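Local coordinates for protein suppressor of fused homolog (Drosophila melanogaster, PDB 6LPH) that probably sequesters transcription factors, binding them and nuclear localization sequences, and is represented here by the N-terminal part of the protein, at residues A[27-32]-A[178-183]; A[239-242]-A[247-250]; A[79-84]-A[186-191]. One frame throughout, in Å; residues are numbered along the deposited sequence.

Interaction 1. Residues A[27-32]-A[178-183]; sequences QVYPNQ and DPQLGC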
loop_
_atom_site.group_PDB
_atom_site.type_symbol
_atom_site.label_atom_id
_atom_site.label_comp_id
_atom_site.label_asym_id
_atom_site.label_seq_id
_atom_site.Cartn_x
_atom_site.Cartn_y
_atom_site.Cartn_z
ATOM N N GLN A 27 17.177 -0.016 6.264
ATOM C CA GLN A 27 17.735 1.288 6.622
ATOM C C GLN A 27 16.654 2.176 7.205
ATOM O O GLN A 27 16.909 3.014 8.076
ATOM C CB GLN A 27 18.268 1.984 5.376
ATOM C CG GLN A 27 19.436 1.274 4.718
ATOM C CD GLN A 27 20.771 1.604 5.344
ATOM O OE1 GLN A 27 21.697 1.998 4.641
ATOM N NE2 GLN A 27 20.888 1.444 6.650
ATOM N N VAL A 28 15.446 2.007 6.690
ATOM C CA VAL A 28 14.330 2.827 7.098
ATOM C C VAL A 28 13.752 2.270 8.416
ATOM O O VAL A 28 13.299 3.016 9.279
ATOM C CB VAL A 28 13.269 2.890 5.961
ATOM C CG1 VAL A 28 11.945 3.513 6.439
ATOM C CG2 VAL A 28 13.801 3.702 4.799
ATOM N N TYR A 29 13.804 0.959 8.583
ATOM C CA TYR A 29 13.241 0.314 9.777
ATOM C C TYR A 29 14.306 -0.547 10.436
ATOM O O TYR A 29 14.159 -1.775 10.472
ATOM C CB TYR A 29 12.057 -0.580 9.381
ATOM C CG TYR A 29 10.750 0.154 9.087
ATOM C CD1 TYR A 29 10.270 0.277 7.762
ATOM C CD2 TYR A 29 9.985 0.690 10.122
ATOM C CE1 TYR A 29 9.085 0.932 7.501
ATOM C CE2 TYR A 29 8.797 1.360 9.872
ATOM C CZ TYR A 29 8.350 1.472 8.556
ATOM O OH TYR A 29 7.170 2.125 8.277
ATOM N N PRO A 30 15.393 0.078 10.949
ATOM C CA PRO A 30 16.483 -0.714 11.548
ATOM C C PRO A 30 16.022 -1.527 12.766
ATOM O O PRO A 30 16.566 -2.602 13.039
ATOM C CB PRO A 30 17.505 0.349 11.973
ATOM C CG PRO A 30 16.737 1.635 12.056
ATOM C CD PRO A 30 15.650 1.529 11.027
ATOM N N ASN A 31 14.994 -1.055 13.458
ATOM C CA ASN A 31 14.493 -1.787 14.643
ATOM C C ASN A 31 13.370 -2.783 14.390
ATOM O O ASN A 31 12.802 -3.339 15.334
ATOM C CB ASN A 31 14.142 -0.807 15.751
ATOM C CG ASN A 31 15.293 0.103 16.064
ATOM O OD1 ASN A 31 16.397 -0.370 16.313
ATOM N ND2 ASN A 31 15.069 1.402 15.991
ATOM N N GLN A 32 13.065 -3.010 13.113
ATOM C CA GLN A 32 12.178 -4.089 12.690
ATOM C C GLN A 32 12.853 -4.941 11.616
ATOM O O GLN A 32 12.439 -4.917 10.445
ATOM C CB GLN A 32 10.821 -3.528 12.202
ATOM C CG GLN A 32 9.970 -2.991 13.336
ATOM C CD GLN A 32 8.674 -2.340 12.882
ATOM O OE1 GLN A 32 7.748 -3.027 12.498
ATOM N NE2 GLN A 32 8.608 -1.004 12.937
ATOM N N ASP A 178 5.739 7.704 -1.744
ATOM C CA ASP A 178 5.975 7.317 -0.349
ATOM C C ASP A 178 7.018 8.255 0.302
ATOM O O ASP A 178 8.154 8.308 -0.144
ATOM C CB ASP A 178 6.399 5.827 -0.254
ATOM C CG ASP A 178 6.448 5.333 1.182
ATOM O OD1 ASP A 178 5.664 4.413 1.494
ATOM O OD2 ASP A 178 7.243 5.873 2.002
ATOM N N PRO A 179 6.625 8.989 1.360
ATOM C CA PRO A 179 7.483 10.016 1.962
ATOM C C PRO A 179 8.778 9.453 2.583
ATOM O O PRO A 179 9.796 10.142 2.608
ATOM C CB PRO A 179 6.580 10.635 3.055
ATOM C CG PRO A 179 5.604 9.555 3.397
ATOM C CD PRO A 179 5.371 8.787 2.121
ATOM N N GLN A 180 8.726 8.224 3.089
ATOM C CA GLN A 180 9.890 7.557 3.697
ATOM C C GLN A 180 10.735 6.871 2.646
ATOM O O GLN A 180 11.975 6.935 2.674
ATOM C CB GLN A 180 9.400 6.425 4.594
ATOM C CG GLN A 180 9.640 6.648 6.026
ATOM C CD GLN A 180 9.012 5.575 6.861
ATOM O OE1 GLN A 180 8.032 4.925 6.449
ATOM N NE2 GLN A 180 9.568 5.372 8.051
ATOM N N LEU A 181 10.065 6.162 1.745
ATOM C CA LEU A 181 10.795 5.244 0.857
ATOM C C LEU A 181 11.303 5.919 -0.399
ATOM O O LEU A 181 12.338 5.526 -0.923
ATOM C CB LEU A 181 9.970 4.012 0.504
ATOM C CG LEU A 181 9.467 3.211 1.713
ATOM C CD1 LEU A 181 8.761 1.954 1.248
ATOM C CD2 LEU A 181 10.614 2.892 2.657
ATOM N N GLY A 182 10.559 6.919 -0.875
ATOM C CA GLY A 182 10.948 7.666 -2.069
ATOM C C GLY A 182 11.148 6.778 -3.296
ATOM O O GLY A 182 10.325 5.925 -3.611
ATOM N N CYS A 183 12.259 6.972 -3.995
ATOM C CA CYS A 183 12.508 6.225 -5.218
ATOM C C CYS A 183 13.958 5.765 -5.127
ATOM O O CYS A 183 14.795 6.509 -4.646
ATOM C CB CYS A 183 12.285 7.128 -6.444
ATOM S SG CYS A 183 10.649 7.943 -6.514
#

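Interaction 2. Residues A[239-242]-A[247-250]; sequences SVFE and TLLN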
loop_
_atom_site.group_PDB
_atom_site.type_symbol
_atom_site.label_atom_id
_atom_site.label_comp_id
_atom_site.label_asym_id
_atom_site.label_seq_id
_atom_site.Cartn_x
_atom_site.Cartn_y
_atom_site.Cartn_z
ATOM N N SER A 239 -14.769 14.767 3.989
ATOM C CA SER A 239 -13.727 15.001 2.995
ATOM C C SER A 239 -13.024 16.285 3.312
ATOM O O SER A 239 -13.505 17.108 4.114
ATOM C CB SER A 239 -14.301 15.096 1.581
ATOM O OG SER A 239 -15.006 16.311 1.410
ATOM N N VAL A 240 -11.897 16.491 2.638
ATOM C CA VAL A 240 -11.114 17.697 2.841
ATOM C C VAL A 240 -11.924 18.942 2.469
ATOM O O VAL A 240 -11.797 19.997 3.104
ATOM C CB VAL A 240 -9.781 17.628 2.054
ATOM C CG1 VAL A 240 -10.019 17.733 0.540
ATOM C CG2 VAL A 240 -8.809 18.685 2.563
ATOM N N PHE A 241 -12.758 18.817 1.434
ATOM C CA PHE A 241 -13.570 19.930 0.981
ATOM C C PHE A 241 -14.690 20.258 1.981
ATOM O O PHE A 241 -15.126 21.410 2.063
ATOM C CB PHE A 241 -14.149 19.625 -0.417
ATOM C CG PHE A 241 -13.097 19.351 -1.456
ATOM C CD1 PHE A 241 -12.970 18.078 -2.022
ATOM C CD2 PHE A 241 -12.204 20.348 -1.832
ATOM C CE1 PHE A 241 -11.981 17.817 -2.956
ATOM C CE2 PHE A 241 -11.213 20.094 -2.768
ATOM C CZ PHE A 241 -11.097 18.826 -3.333
ATOM N N GLU A 242 -15.175 19.249 2.706
ATOM C CA GLU A 242 -16.134 19.471 3.811
ATOM C C GLU A 242 -15.426 20.102 5.007
ATOM O O GLU A 242 -15.963 21.018 5.628
ATOM C CB GLU A 242 -16.796 18.169 4.284
ATOM C CG GLU A 242 -17.780 17.545 3.324
ATOM C CD GLU A 242 -18.245 16.181 3.798
ATOM O OE1 GLU A 242 -17.563 15.172 3.511
ATOM O OE2 GLU A 242 -19.302 16.116 4.459
ATOM N N THR A 247 -10.677 25.178 0.249
ATOM C CA THR A 247 -10.048 24.405 -0.819
ATOM C C THR A 247 -10.885 24.333 -2.101
ATOM O O THR A 247 -10.335 24.103 -3.177
ATOM C CB THR A 247 -9.671 22.992 -0.337
ATOM O OG1 THR A 247 -10.839 22.334 0.175
ATOM C CG2 THR A 247 -8.583 23.081 0.788
ATOM N N LEU A 248 -12.200 24.558 -1.991
ATOM C CA LEU A 248 -13.095 24.541 -3.156
ATOM C C LEU A 248 -12.801 25.658 -4.157
ATOM O O LEU A 248 -13.165 25.559 -5.333
ATOM C CB LEU A 248 -14.567 24.620 -2.726
ATOM C CG LEU A 248 -15.098 23.439 -1.904
ATOM C CD1 LEU A 248 -16.350 23.819 -1.142
ATOM C CD2 LEU A 248 -15.373 22.217 -2.785
ATOM N N LEU A 249 -12.141 26.717 -3.695
ATOM C CA LEU A 249 -11.875 27.881 -4.555
ATOM C C LEU A 249 -10.936 27.554 -5.719
ATOM O O LEU A 249 -10.976 28.205 -6.762
ATOM C CB LEU A 249 -11.362 29.065 -3.731
ATOM C CG LEU A 249 -12.442 29.737 -2.867
ATOM C CD1 LEU A 249 -11.858 30.849 -2.012
ATOM C CD2 LEU A 249 -13.590 30.286 -3.699
ATOM N N ASN A 250 -10.128 26.517 -5.541
ATOM C CA ASN A 250 -9.160 26.092 -6.563
ATOM C C ASN A 250 -9.808 25.295 -7.700
ATOM O O ASN A 250 -9.165 25.022 -8.709
ATOM C CB ASN A 250 -8.043 25.255 -5.924
ATOM C CG ASN A 250 -7.387 25.954 -4.764
ATOM O OD1 ASN A 250 -6.348 26.582 -4.923
ATOM N ND2 ASN A 250 -7.995 25.855 -3.581
#

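Interaction 3. Residues A[79-84]-A[186-191]; sequences LSDLHG and TPTGTV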
loop_
_atom_site.group_PDB
_atom_site.type_symbol
_atom_site.label_atom_id
_atom_site.label_comp_id
_atom_site.label_asym_id
_atom_site.label_seq_id
_atom_site.Cartn_x
_atom_site.Cartn_y
_atom_site.Cartn_z
ATOM N N LEU A 79 5.806 -6.022 -8.451
ATOM C CA LEU A 79 5.565 -5.108 -9.593
ATOM C C LEU A 79 6.884 -4.653 -10.212
ATOM O O LEU A 79 6.949 -4.370 -11.415
ATOM C CB LEU A 79 4.690 -3.890 -9.181
ATOM C CG LEU A 79 3.246 -4.313 -8.813
ATOM C CD1 LEU A 79 2.547 -3.214 -8.055
ATOM C CD2 LEU A 79 2.508 -4.515 -10.108
ATOM N N SER A 80 7.923 -4.596 -9.390
ATOM C CA SER A 80 9.287 -4.363 -9.896
ATOM C C SER A 80 9.954 -5.714 -10.216
ATOM O O SER A 80 9.378 -6.785 -9.948
ATOM C CB SER A 80 10.099 -3.570 -8.875
ATOM O OG SER A 80 10.361 -4.363 -7.730
ATOM N N ASP A 81 11.145 -5.672 -10.813
ATOM C CA ASP A 81 11.814 -6.900 -11.218
ATOM C C ASP A 81 12.649 -7.436 -10.053
ATOM O O ASP A 81 13.815 -7.053 -9.891
ATOM C CB ASP A 81 12.687 -6.652 -12.461
ATOM C CG ASP A 81 13.392 -7.908 -12.948
ATOM O OD1 ASP A 81 14.199 -7.809 -13.896
ATOM O OD2 ASP A 81 13.166 -8.995 -12.375
ATOM N N LEU A 82 12.042 -8.309 -9.245
ATOM C CA LEU A 82 12.716 -8.911 -8.087
ATOM C C LEU A 82 13.902 -9.812 -8.468
ATOM O O LEU A 82 14.847 -9.964 -7.699
ATOM C CB LEU A 82 11.709 -9.763 -7.304
ATOM C CG LEU A 82 10.457 -9.025 -6.762
ATOM C CD1 LEU A 82 9.525 -9.984 -5.973
ATOM C CD2 LEU A 82 10.870 -7.816 -5.914
ATOM N N HIS A 83 13.835 -10.440 -9.635
ATOM C CA HIS A 83 14.730 -11.562 -9.919
ATOM C C HIS A 83 15.767 -11.319 -10.965
ATOM O O HIS A 83 16.829 -11.886 -10.884
ATOM C CB HIS A 83 13.923 -12.793 -10.276
ATOM C CG HIS A 83 12.925 -13.174 -9.224
ATOM N ND1 HIS A 83 13.259 -13.909 -8.146
ATOM C CD2 HIS A 83 11.562 -12.925 -9.128
ATOM C CE1 HIS A 83 12.160 -14.113 -7.383
ATOM N NE2 HIS A 83 11.125 -13.501 -7.982
ATOM N N GLY A 84 15.449 -10.530 -11.985
ATOM C CA GLY A 84 16.404 -10.222 -13.036
ATOM C C GLY A 84 16.489 -11.245 -14.156
ATOM O O GLY A 84 17.271 -11.057 -15.078
ATOM N N THR A 186 18.209 0.092 -8.249
ATOM C CA THR A 186 18.535 -1.265 -7.813
ATOM C C THR A 186 19.317 -1.938 -8.908
ATOM O O THR A 186 19.366 -1.413 -10.018
ATOM C CB THR A 186 17.264 -2.122 -7.512
ATOM O OG1 THR A 186 16.706 -2.640 -8.730
ATOM C CG2 THR A 186 16.190 -1.319 -6.739
ATOM N N PRO A 187 19.958 -3.091 -8.601
ATOM C CA PRO A 187 20.630 -3.827 -9.666
ATOM C C PRO A 187 19.726 -4.104 -10.863
ATOM O O PRO A 187 20.230 -4.142 -11.991
ATOM C CB PRO A 187 21.037 -5.129 -8.986
ATOM C CG PRO A 187 21.242 -4.744 -7.555
ATOM C CD PRO A 187 20.285 -3.631 -7.270
ATOM N N THR A 188 18.414 -4.289 -10.643
ATOM C CA THR A 188 17.523 -4.558 -11.790
ATOM C C THR A 188 16.817 -3.306 -12.350
ATOM O O THR A 188 15.962 -3.416 -13.216
ATOM C CB THR A 188 16.484 -5.675 -11.519
ATOM O OG1 THR A 188 15.669 -5.307 -10.400
ATOM C CG2 THR A 188 17.173 -7.035 -11.246
ATOM N N GLY A 189 17.171 -2.115 -11.881
ATOM C CA GLY A 189 16.519 -0.928 -12.410
ATOM C C GLY A 189 15.945 -0.041 -11.339
ATOM O O GLY A 189 16.126 -0.304 -10.156
ATOM N N THR A 190 15.251 1.012 -11.751
ATOM C CA THR A 190 14.723 1.968 -10.776
ATOM C C THR A 190 13.394 1.413 -10.235
ATOM O O THR A 190 12.663 0.710 -10.936
ATOM C CB THR A 190 14.474 3.361 -11.385
ATOM O OG1 THR A 190 13.585 3.229 -12.501
ATOM C CG2 THR A 190 15.821 4.034 -11.878
ATOM N N VAL A 191 13.109 1.759 -8.988
ATOM C CA VAL A 191 11.847 1.384 -8.300
ATOM C C VAL A 191 11.360 2.636 -7.582
ATOM O O VAL A 191 12.027 3.109 -6.661
ATOM C CB VAL A 191 12.088 0.267 -7.284
ATOM C CG1 VAL A 191 10.798 -0.058 -6.458
ATOM C CG2 VAL A 191 12.573 -0.995 -7.996
#

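Interaction 1. Residues A[27-32]-A[178-183]
Val28, the last residue of helix 16-28, and Gln180, in the break within strand 172-186, meet methyl to amide. The tight half of the contact is here. Val28 CG1 lies 3.4 Å from Gln180 NE2 and 3.6 Å from Gln180 CD, and Gln180 CG also comes close to this methyl. The second methyl, Val28 CG2, sits 3.9 Å from Leu181 CD2, an apolar touch between side chains crossing at about a right angle. With CG1 anti to the backbone N (chi1 169°), Val28 turns CG1 mainly onto the amide and CG2 onto the leucine. Tyr29, buried and the first residue past the helix, brings its phenol end to the same amide, its OH 3.5 Å from Gln180 OE1; ring and amide planes stand 76° apart. Both polar ends have partners in the sheet: Tyr29 OH hydrogen-bonds His73 ND1, and Gln180 OE1 hydrogen-bonds Arg107 NH2.

The loose side is the type I turn from Tyr29 to Gln32, whose Pro30 and Asn31 are exposed and lead away from segment 178-183. Pro179 is exposed on the other segment. Asp178 holds that segment in shape: its OD2 takes Leu181 N at 2.8 Å from above the carboxylate plane and Gln180 N at 3.0 Å nearly along its own C-O axis, an Asx turn extended into an Asx motif. Arg107 forms a salt bridge with the same oxygen.

The C-terminal end of helix 16-28 thus packs over the mixed sheet, fitted to that loop by van der Waals contact and by a hydrogen bond from His24 to Leu181 O, while Tyr29 is tied to His73, and Gln180 to Arg107; the guanidinium shared by Asp178 and Gln180 probably offsets the buried carboxylate's charge and helps fix which way the amide faces.

Interaction 2. Residues A[239-242]-A[247-250]
Apolar contact comes first: Phe241 of helix 240-243 meets Leu248 of the following 3-10 segment, Leu248 CD2 lying 3.7 Å from Phe241 CB and 3.9 Å from CG. On the helix's own side, Val240 CG1 sits over the centre of one ring face, 3.8 Å above its plane.

A polar atom meets the ring next. Thr247 OG1, turned between its backbone N and carbonyl carbon (chi1 56°), approaches Phe241 CD2 to 3.1 Å, the two side chains crossing at about a right angle. That hydroxyl has its hydrogen-bond partner in Phe244 O, in the short connection between the segments.

Several hydrogen bonds are local to one segment. Ser239 and Glu242 form a capping box at the helix start: Ser239 N gives a nearly straight bond to Glu242 OE1 (2.9 Å, 172°), and Glu242 N returns one to Ser239 OG at 3.2 Å. Asn250 ND2 reaches back to Thr247 O at 3.0 Å, from above the carbonyl plane. Helix 201-219 contributes Asp202 to Ser239 OG and packs on Phe241.

Much of the polar bonding is local or goes to neighbouring residues, so a ring, a leucine methyl and a threonine make the direct contact between the helix and the 3-10 segment.

Interaction 3. Residues A[79-84]-A[186-191]
Thr188 brings all three of its side-chain atoms against the loop of residues 79-84. Thr188 CB is 3.4 Å from Asp81 O, with Asp81 OD1 a little farther off. From there Thr188 OG1, lying between the backbone N and the carbonyl carbon (chi1 59°), donates a short hydrogen bond to Asp81 O at 2.6 Å, in the carbonyl plane and with a C=O...donor angle of 149°; the hydroxyl also has a hydrogen bond with Ser98 OG of strand 97-109. The methyl Thr188 CG2 ends 3.7 Å from Gly84 CA, where the absence of a side chain on the glycine allows the approach.

Thr188 occupies the type I turn, Thr186 to Gly189, of a beta hairpin whose arms are strands 172-186 and 189-199. The partner loop links the antiparallel strands 71-77 and 97-109 of the same mixed sheet, so the contact joins two chain reversals at one end of that sheet. Within the loop, Asp81 makes an Asx motif: OD2 accepts Gly84 N at 2.8 Å and His83 N at 3.2 Å, both from the same face of the carboxylate. Were Asp81 replaced by an alanine, the amides of His83 and Gly84 would probably lose their acceptor, and the loop, with the carbonyl that Thr188 holds, would be freer to shift.

Farther along the hairpin, Val191 adds the apolar touch, its CG2 reaching Ser80 CB at 3.7 Å, while Ser80 OG is hydrogen-bonded to Glu103 of strand 97-109.

In the fold
Interactions 1 and 3 belong to one sheet and use one hairpin. Their centres lie 17 Å apart, and they touch where Cys183 CB packs 4.0 Å from Val191 O, on neighbouring strands 172-186 and 189-199. Helix 16-28 adds a second connection: its last turn supplies interaction 1, while Ile21, earlier in it, packs on Ser80 of interaction 3. The segments of these two alternate, so the two contacts cross along the chain. Interaction 2 is a separate local unit, formed later in the chain and backed by helix 201-219. Its centre is 31 Å from that of interaction 1 and 39 Å from that of interaction 3, across the chain's centre from the latter.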